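Local coordinates for protein 3-hydroxyacyl-CoA dehydrogenase (Brucella suis, PDB 4O5O) that probably oxidises 3-hydroxyacyl-CoA to 3-oxoacyl-CoA with a nicotinamide cofactor, as a member of the short-chain dehydrogenase family, at residues A38-E51 and A54-D67. Residues are numbered along the deposited sequence; the frame is centred on the assembly and turned at random.
With EDO (1,2-ethanediol), chain E.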
ATOM      1  N   ALA B  38      10.618 -32.165  -9.830  1.00 15.32           N
ATOM      2  CA  ALA B  38       9.436 -32.302  -9.002  1.00 14.30           C
ATOM      3  C   ALA B  38       8.385 -33.167  -9.705  1.00 12.97           C
ATOM      4  O   ALA B  38       8.472 -33.425 -10.911  1.00 13.29           O
ATOM      5  CB  ALA B  38       8.867 -30.920  -8.707  1.00 17.78           C
ATOM      6  N   LYS B  39       7.405 -33.614  -8.930  1.00 13.70           N
ATOM      7  CA  LYS B  39       6.225 -34.273  -9.460  1.00 13.53           C
ATOM      8  C   LYS B  39       5.150 -33.199  -9.516  1.00 11.22           C
ATOM      9  O   LYS B  39       5.139 -32.298  -8.677  1.00 13.40           O
ATOM     10  CB  LYS B  39       5.735 -35.408  -8.556  1.00 15.66           C
ATOM     11  CG  LYS B  39       6.781 -36.428  -8.158  1.00 17.79           C
ATOM     12  CD  LYS B  39       7.398 -37.089  -9.369  1.00 20.48           C
ATOM     13  CE  LYS B  39       8.160 -38.323  -8.922  1.00 26.59           C
ATOM     14  NZ  LYS B  39       9.081 -38.806  -9.977  1.00 30.85           N
ATOM     15  N   VAL B  40       4.247 -33.301 -10.494  1.00  9.32           N
ATOM     16  CA  VAL B  40       3.184 -32.305 -10.672  0.50  8.30           C
ATOM     17  C   VAL B  40       1.827 -32.949 -10.902  1.00  8.47           C
ATOM     18  O   VAL B  40       1.692 -33.874 -11.711  1.00  9.98           O
ATOM     19  CB  VAL B  40       3.427 -31.375 -11.870  0.50  8.82           C
ATOM     20  CG1 VAL B  40       2.301 -30.355 -11.976  0.50  8.44           C
ATOM     21  CG2 VAL B  40       4.767 -30.675 -11.755  0.50  9.38           C
ATOM     22  N   VAL B  41       0.832 -32.434 -10.185  1.00  8.79           N
ATOM     23  CA  VAL B  41      -0.539 -32.785 -10.407  1.00  8.79           C
ATOM     24  C   VAL B  41      -1.188 -31.533 -10.992  1.00  8.23           C
ATOM     25  O   VAL B  41      -1.368 -30.523 -10.294  1.00  8.92           O
ATOM     26  CB  VAL B  41      -1.236 -33.283  -9.127  1.00 10.13           C
ATOM     27  CG1 VAL B  41      -2.681 -33.652  -9.429  1.00 11.75           C
ATOM     28  CG2 VAL B  41      -0.504 -34.502  -8.580  1.00 12.80           C
ATOM     29  N   LEU B  42      -1.487 -31.614 -12.288  1.00  8.38           N
ATOM     30  CA  LEU B  42      -2.151 -30.541 -13.021  1.00  8.96           C
ATOM     31  C   LEU B  42      -3.657 -30.612 -12.808  1.00  8.08           C
ATOM     32  O   LEU B  42      -4.265 -31.674 -12.984  1.00  8.63           O
ATOM     33  CB  LEU B  42      -1.861 -30.666 -14.524  1.00  9.47           C
ATOM     34  CG  LEU B  42      -0.433 -30.386 -15.022  1.00 10.74           C
ATOM     35  CD1 LEU B  42       0.473 -31.574 -14.806  1.00 12.85           C
ATOM     36  CD2 LEU B  42      -0.482 -30.084 -16.521  1.00 11.56           C
ATOM     37  N   LEU B  43      -4.246 -29.469 -12.457  1.00  8.52           N
ATOM     38  CA  LEU B  43      -5.682 -29.327 -12.246  1.00  8.15           C
ATOM     39  C   LEU B  43      -6.208 -28.243 -13.186  1.00  7.27           C
ATOM     40  O   LEU B  43      -5.617 -27.159 -13.276  1.00  9.17           O
ATOM     41  CB  LEU B  43      -5.972 -28.965 -10.790  1.00  7.44           C
ATOM     42  CG  LEU B  43      -5.353 -29.824  -9.693  1.00  8.71           C
ATOM     43  CD1 LEU B  43      -5.784 -29.276  -8.347  1.00 12.29           C
ATOM     44  CD2 LEU B  43      -5.786 -31.268  -9.830  1.00  9.56           C
ATOM     45  N   ASP B  44      -7.304 -28.532 -13.901  1.00  8.15           N
ATOM     46  CA  ASP B  44      -7.901 -27.544 -14.812  1.00  8.95           C
ATOM     47  C   ASP B  44      -9.305 -28.003 -15.127  1.00  7.69           C
ATOM     48  O   ASP B  44      -9.596 -29.218 -15.057  1.00  9.07           O
ATOM     49  CB  ASP B  44      -7.048 -27.392 -16.094  1.00 10.29           C
ATOM     50  CG  ASP B  44      -7.213 -26.036 -16.785  1.00 10.02           C
ATOM     51  OD1 ASP B  44      -8.362 -25.673 -17.149  1.00 13.35           O
ATOM     52  OD2 ASP B  44      -6.184 -25.324 -16.946  1.00 11.68           O
ATOM     53  N   VAL B  45     -10.195 -27.059 -15.444  1.00  8.58           N
ATOM     54  CA  VAL B  45     -11.494 -27.465 -16.026  1.00 10.39           C
ATOM     55  C   VAL B  45     -11.390 -27.896 -17.473  1.00 10.34           C
ATOM     56  O   VAL B  45     -12.275 -28.583 -17.980  1.00 13.40           O
ATOM     57  CB  VAL B  45     -12.603 -26.396 -15.972  1.00 13.84           C
ATOM     58  CG1 VAL B  45     -13.251 -26.396 -14.619  1.00 16.23           C
ATOM     59  CG2 VAL B  45     -12.102 -25.027 -16.384  1.00 13.87           C
ATOM     60  N   ASN B  46     -10.326 -27.490 -18.140  1.00 10.43           N
ATOM     61  CA  ASN B  46     -10.166 -27.815 -19.555  1.00 11.23           C
ATOM     62  C   ASN B  46      -9.471 -29.169 -19.668  1.00 10.49           C
ATOM     63  O   ASN B  46      -8.235 -29.252 -19.578  1.00 13.27           O
ATOM     64  CB  ASN B  46      -9.389 -26.680 -20.227  1.00 13.38           C
ATOM     65  CG  ASN B  46      -9.207 -26.861 -21.722  1.00 15.36           C
ATOM     66  OD1 ASN B  46      -9.307 -27.964 -22.290  1.00 15.18           O
ATOM     67  ND2 ASN B  46      -8.893 -25.747 -22.376  1.00 20.44           N
ATOM     68  N   ALA B  47     -10.269 -30.231 -19.829  1.00 11.82           N
ATOM     69  CA  ALA B  47      -9.710 -31.566 -19.948  1.00 13.42           C
ATOM     70  C   ALA B  47      -8.768 -31.758 -21.109  1.00 13.77           C
ATOM     71  O   ALA B  47      -7.747 -32.411 -20.967  1.00 14.09           O
ATOM     72  CB  ALA B  47     -10.814 -32.616 -20.005  1.00 15.63           C
ATOM     73  N   GLU B  48      -9.128 -31.229 -22.262  1.00 14.31           N
ATOM     74  CA  GLU B  48      -8.285 -31.385 -23.446  1.00 16.44           C
ATOM     75  C   GLU B  48      -6.887 -30.815 -23.187  1.00 12.20           C
ATOM     76  O   GLU B  48      -5.859 -31.470 -23.471  1.00 14.86           O
ATOM     77  CB  GLU B  48      -8.948 -30.702 -24.654  1.00 20.86           C
ATOM     78  CG  GLU B  48      -8.192 -30.800 -25.977  1.00 27.20           C
ATOM     79  CD  GLU B  48      -8.978 -30.230 -27.149  1.00 38.32           C
ATOM     80  OE1 GLU B  48      -9.299 -29.016 -27.135  1.00 45.40           O
ATOM     81  OE2 GLU B  48      -9.277 -30.997 -28.090  1.00 47.31           O
ATOM     82  N   ALA B  49      -6.839 -29.599 -22.639  1.00 12.64           N
ATOM     83  CA  ALA B  49      -5.559 -28.917 -22.432  1.00 12.82           C
ATOM     84  C   ALA B  49      -4.769 -29.576 -21.324  1.00 11.41           C
ATOM     85  O   ALA B  49      -3.562 -29.743 -21.418  1.00 14.80           O
ATOM     86  CB  ALA B  49      -5.783 -27.445 -22.127  1.00 15.55           C
ATOM     87  N   GLY B  50      -5.467 -29.959 -20.271  1.00 11.63           N
ATOM     88  CA  GLY B  50      -4.822 -30.597 -19.132  1.00 11.16           C
ATOM     89  C   GLY B  50      -4.240 -31.962 -19.462  1.00 11.41           C
ATOM     90  O   GLY B  50      -3.111 -32.271 -19.078  1.00 11.79           O
ATOM     91  N   GLU B  51      -5.011 -32.786 -20.182  1.00 12.69           N
ATOM     92  CA  GLU B  51      -4.535 -34.093 -20.607  1.00 13.58           C
ATOM     93  C   GLU B  51      -3.322 -33.956 -21.522  1.00 11.48           C
ATOM     94  O   GLU B  51      -2.338 -34.682 -21.373  1.00 13.72           O
ATOM     95  CB  GLU B  51      -5.652 -34.889 -21.288  1.00 15.58           C
ATOM     96  CG  GLU B  51      -6.743 -35.326 -20.322  1.00 19.41           C
ATOM     97  CD  GLU B  51      -7.911 -36.040 -20.984  1.00 21.17           C
ATOM     98  OE1 GLU B  51      -7.765 -36.480 -22.139  1.00 28.86           O
ATOM     99  OE2 GLU B  51      -8.977 -36.184 -20.331  1.00 23.93           O
ATOM    100  N   ALA B  54      -0.212 -32.921 -19.394  1.00 14.27           N
ATOM    101  CA  ALA B  54       0.349 -34.000 -18.581  1.00 12.96           C
ATOM    102  C   ALA B  54       1.094 -34.985 -19.478  1.00 13.70           C
ATOM    103  O   ALA B  54       2.175 -35.488 -19.108  1.00 15.97           O
ATOM    104  CB  ALA B  54      -0.747 -34.719 -17.828  1.00 15.45           C
ATOM    105  N   LYS B  55       0.517 -35.275 -20.646  1.00 13.00           N
ATOM    106  CA  LYS B  55       1.151 -36.183 -21.587  1.00 14.37           C
ATOM    107  C   LYS B  55       2.515 -35.660 -22.037  1.00 14.62           C
ATOM    108  O   LYS B  55       3.501 -36.428 -22.137  1.00 17.39           O
ATOM    109  CB  LYS B  55       0.247 -36.434 -22.810  1.00 16.35           C
ATOM    110  CG  LYS B  55       0.732 -37.567 -23.704  1.00 22.06           C
ATOM    111  CD  LYS B  55      -0.096 -37.687 -24.979  1.00 27.25           C
ATOM    112  CE  LYS B  55       0.461 -38.737 -25.946  1.00 32.41           C
ATOM    113  NZ  LYS B  55      -0.367 -38.859 -27.186  1.00 37.54           N
ATOM    114  N   ALA B  56       2.568 -34.368 -22.359  1.00 15.63           N
ATOM    115  CA  ALA B  56       3.805 -33.762 -22.849  1.00 16.31           C
ATOM    116  C   ALA B  56       4.881 -33.775 -21.770  1.00 15.21           C
ATOM    117  O   ALA B  56       6.072 -33.943 -22.069  1.00 19.77           O
ATOM    118  CB  ALA B  56       3.545 -32.342 -23.330  1.00 17.94           C
ATOM    119  N   LEU B  57       4.466 -33.624 -20.515  1.00 14.19           N
ATOM    120  CA  LEU B  57       5.426 -33.529 -19.421  1.00 14.75           C
ATOM    121  C   LEU B  57       6.023 -34.866 -19.006  1.00 14.19           C
ATOM    122  O   LEU B  57       7.122 -34.896 -18.457  1.00 16.98           O
ATOM    123  CB  LEU B  57       4.785 -32.851 -18.212  1.00 15.26           C
ATOM    124  CG  LEU B  57       4.502 -31.360 -18.402  1.00 14.40           C
ATOM    125  CD1 LEU B  57       3.602 -30.882 -17.278  1.00 16.12           C
ATOM    126  CD2 LEU B  57       5.789 -30.541 -18.435  1.00 20.36           C
ATOM    127  N   GLY B  58       5.303 -35.961 -19.249  1.00 15.86           N
ATOM    128  CA  GLY B  58       5.816 -37.313 -18.973  1.00 16.81           C
ATOM    129  C   GLY B  58       5.409 -37.875 -17.612  1.00 14.36           C
ATOM    130  O   GLY B  58       4.514 -37.341 -16.941  1.00 16.79           O
ATOM    131  N   ALA B  59       6.091 -38.941 -17.184  1.00 16.51           N
ATOM    132  CA  ALA B  59       5.692 -39.735 -16.022  1.00 19.41           C
ATOM    133  C   ALA B  59       5.702 -39.024 -14.671  1.00 16.78           C
ATOM    134  O   ALA B  59       5.102 -39.529 -13.696  1.00 19.68           O
ATOM    135  CB  ALA B  59       6.541 -40.996 -15.953  1.00 20.95           C
ATOM    136  N   SER B  60       6.381 -37.876 -14.592  1.00 15.94           N
ATOM    137  CA  SER B  60       6.352 -37.049 -13.381  1.00 15.16           C
ATOM    138  C   SER B  60       5.087 -36.168 -13.263  1.00 13.39           C
ATOM    139  O   SER B  60       4.922 -35.467 -12.263  1.00 13.57           O
ATOM    140  CB  SER B  60       7.622 -36.193 -13.277  1.00 18.73           C
ATOM    141  OG  SER B  60       8.745 -37.025 -13.044  1.00 22.86           O
ATOM    142  N   ALA B  61       4.193 -36.236 -14.252  1.00 11.07           N
ATOM    143  CA  ALA B  61       2.975 -35.442 -14.263  1.00 11.89           C
ATOM    144  C   ALA B  61       1.713 -36.310 -14.276  1.00 11.40           C
ATOM    145  O   ALA B  61       1.687 -37.405 -14.853  1.00 14.44           O
ATOM    146  CB  ALA B  61       2.965 -34.488 -15.449  1.00 13.11           C
ATOM    147  N   ARG B  62       0.662 -35.801 -13.632  1.00 10.23           N
ATOM    148  CA  ARG B  62      -0.689 -36.344 -13.737  1.00 11.49           C
ATOM    149  C   ARG B  62      -1.655 -35.188 -13.929  1.00 10.06           C
ATOM    150  O   ARG B  62      -1.385 -34.079 -13.481  1.00 13.00           O
ATOM    151  CB  ARG B  62      -1.081 -37.097 -12.454  1.00 12.53           C
ATOM    152  CG  ARG B  62      -0.178 -38.237 -12.023  1.00 14.56           C
ATOM    153  CD  ARG B  62      -0.311 -39.492 -12.882  1.00 18.26           C
ATOM    154  NE  ARG B  62       0.510 -40.558 -12.306  1.00 20.04           N
ATOM    155  CZ  ARG B  62       1.827 -40.683 -12.478  1.00 17.21           C
ATOM    156  NH1 ARG B  62       2.500 -39.844 -13.256  1.00 20.44           N
ATOM    157  NH2 ARG B  62       2.482 -41.653 -11.860  1.00 26.42           N
ATOM    158  N   PHE B  63      -2.792 -35.435 -14.555  1.00  9.91           N
ATOM    159  CA  PHE B  63      -3.875 -34.481 -14.679  1.00  8.52           C
ATOM    160  C   PHE B  63      -5.156 -35.001 -14.043  1.00  9.35           C
ATOM    161  O   PHE B  63      -5.497 -36.186 -14.158  1.00 11.02           O
ATOM    162  CB  PHE B  63      -4.173 -34.207 -16.165  1.00 10.61           C
ATOM    163  CG  PHE B  63      -5.400 -33.350 -16.388  1.00  9.35           C
ATOM    164  CD1 PHE B  63      -5.412 -32.025 -15.984  1.00 10.49           C
ATOM    165  CD2 PHE B  63      -6.546 -33.870 -16.973  1.00 12.28           C
ATOM    166  CE1 PHE B  63      -6.543 -31.226 -16.146  1.00 11.39           C
ATOM    167  CE2 PHE B  63      -7.682 -33.082 -17.163  1.00 12.81           C
ATOM    168  CZ  PHE B  63      -7.681 -31.746 -16.749  1.00 12.89           C
ATOM    169  N   GLN B  64      -5.868 -34.109 -13.365  1.00 10.49           N
ATOM    170  CA  GLN B  64      -7.252 -34.372 -12.951  1.00  9.78           C
ATOM    171  C   GLN B  64      -8.120 -33.167 -13.234  1.00  9.78           C
ATOM    172  O   GLN B  64      -7.861 -32.066 -12.742  1.00 10.18           O
ATOM    173  CB  GLN B  64      -7.359 -34.711 -11.467  1.00 12.19           C
ATOM    174  CG  GLN B  64      -8.808 -34.938 -11.012  1.00 13.67           C
ATOM    175  CD  GLN B  64      -9.600 -36.010 -11.766  1.00 16.94           C
ATOM    176  OE1 GLN B  64     -10.736 -35.785 -12.237  1.00 18.93           O
ATOM    177  NE2 GLN B  64      -9.036 -37.165 -11.858  1.00 14.01           N
ATOM    178  N   ARG B  65      -9.192 -33.391 -13.977  1.00  9.34           N
ATOM    179  CA  ARG B  65     -10.123 -32.348 -14.319  1.00  9.98           C
ATOM    180  C   ARG B  65     -10.802 -31.934 -13.021  1.00 10.11           C
ATOM    181  O   ARG B  65     -11.321 -32.783 -12.301  1.00 10.45           O
ATOM    182  CB  ARG B  65     -11.123 -32.864 -15.356  1.00  9.60           C
ATOM    183  CG  ARG B  65     -11.918 -31.789 -16.069  1.00  9.97           C
ATOM    184  CD  ARG B  65     -13.080 -31.242 -15.276  1.00 11.98           C
ATOM    185  NE  ARG B  65     -13.877 -30.331 -16.096  1.00 12.06           N
ATOM    186  CZ  ARG B  65     -15.026 -29.767 -15.730  1.00 10.81           C
ATOM    187  NH1 ARG B  65     -15.536 -29.956 -14.523  1.00 14.05           N
ATOM    188  NH2 ARG B  65     -15.657 -28.968 -16.595  1.00 14.80           N
ATOM    189  N   THR B  66     -10.811 -30.618 -12.757  1.00  9.52           N
ATOM    190  CA  THR B  66     -11.178 -30.089 -11.443  1.00 11.33           C
ATOM    191  C   THR B  66     -11.804 -28.719 -11.603  1.00  9.78           C
ATOM    192  O   THR B  66     -11.208 -27.873 -12.248  1.00 10.63           O
ATOM    193  CB  THR B  66      -9.903 -29.901 -10.598  1.00 11.48           C
ATOM    194  OG1 THR B  66      -9.231 -31.159 -10.431  1.00 11.55           O
ATOM    195  CG2 THR B  66     -10.207 -29.347  -9.185  1.00 10.76           C
ATOM    196  N   ASP B  67     -12.978 -28.510 -11.009  1.00  9.54           N
ATOM    197  CA  ASP B  67     -13.541 -27.178 -10.777  1.00  8.96           C
ATOM    198  C   ASP B  67     -13.045 -26.714  -9.413  1.00  9.79           C
ATOM    199  O   ASP B  67     -13.447 -27.274  -8.374  1.00  9.06           O
ATOM    200  CB  ASP B  67     -15.064 -27.237 -10.784  1.00  9.37           C
ATOM    201  CG  ASP B  67     -15.709 -25.912 -10.479  1.00 10.53           C
ATOM    202  OD1 ASP B  67     -14.988 -24.935 -10.206  1.00 11.51           O
ATOM    203  OD2 ASP B  67     -16.953 -25.839 -10.507  1.00 13.49           O
TER
HETATM  204  C1  EDO E 302     -13.162 -29.443 -21.147  1.00 29.19           C
HETATM  205  O1  EDO E 302     -13.646 -30.337 -20.125  1.00 29.98           O
HETATM  206  C2  EDO E 302     -13.103 -30.076 -22.533  1.00 31.51           C
HETATM  207  O2  EDO E 302     -11.756 -30.359 -22.908  1.00 29.79           O
HETATM  208  O   HOH W   1      10.333 -34.343 -12.521  1.00 20.29           O
HETATM  209  O   HOH W   2     -14.815 -27.816 -19.250  1.00 23.43           O
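In the second beta-alpha-beta unit of the Rossmann fold, strand 39-44, helix 47-57 and strand 61-65, the crossover helix packs on the sheet where Phe63 of the outermost strand meets Gly50. A chi1 of 173° turns Phe63 CG away from the backbone N and carries the ring to the helix; Gly50 CA makes a CH-pi contact over one face, 3.6 Å from the ring centroid, beside Glu51 N. Glu51 CG packs 3.7 Å from Phe63 CD2, while the backbone N of Arg65 lies over the opposite face. On the same side of the sheet, Leu42 CD1 meets Ala61 CB at 3.9 Å and Leu57 CD1 at 4.0 Å. Parallel pairing joins the strands: Leu42 N donates to Arg62 O (2.7 Å) and Leu42 O accepts from Gln64 N. After Leu43, Asp44 OD1 accepts from Asn46 N in an Asx turn and OD2 from Gly22 N, in the glycine-rich loop that probably binds the dinucleotide. Asn46 OD1 in turn N-caps the helix through Ala49 N. Arg65 is bent at chi2 (-80°), Val45 CG1 sits over one face of its guanidinium, and Arg65 NE donates to Val45 O at 3.0 Å in a bent bond (139°).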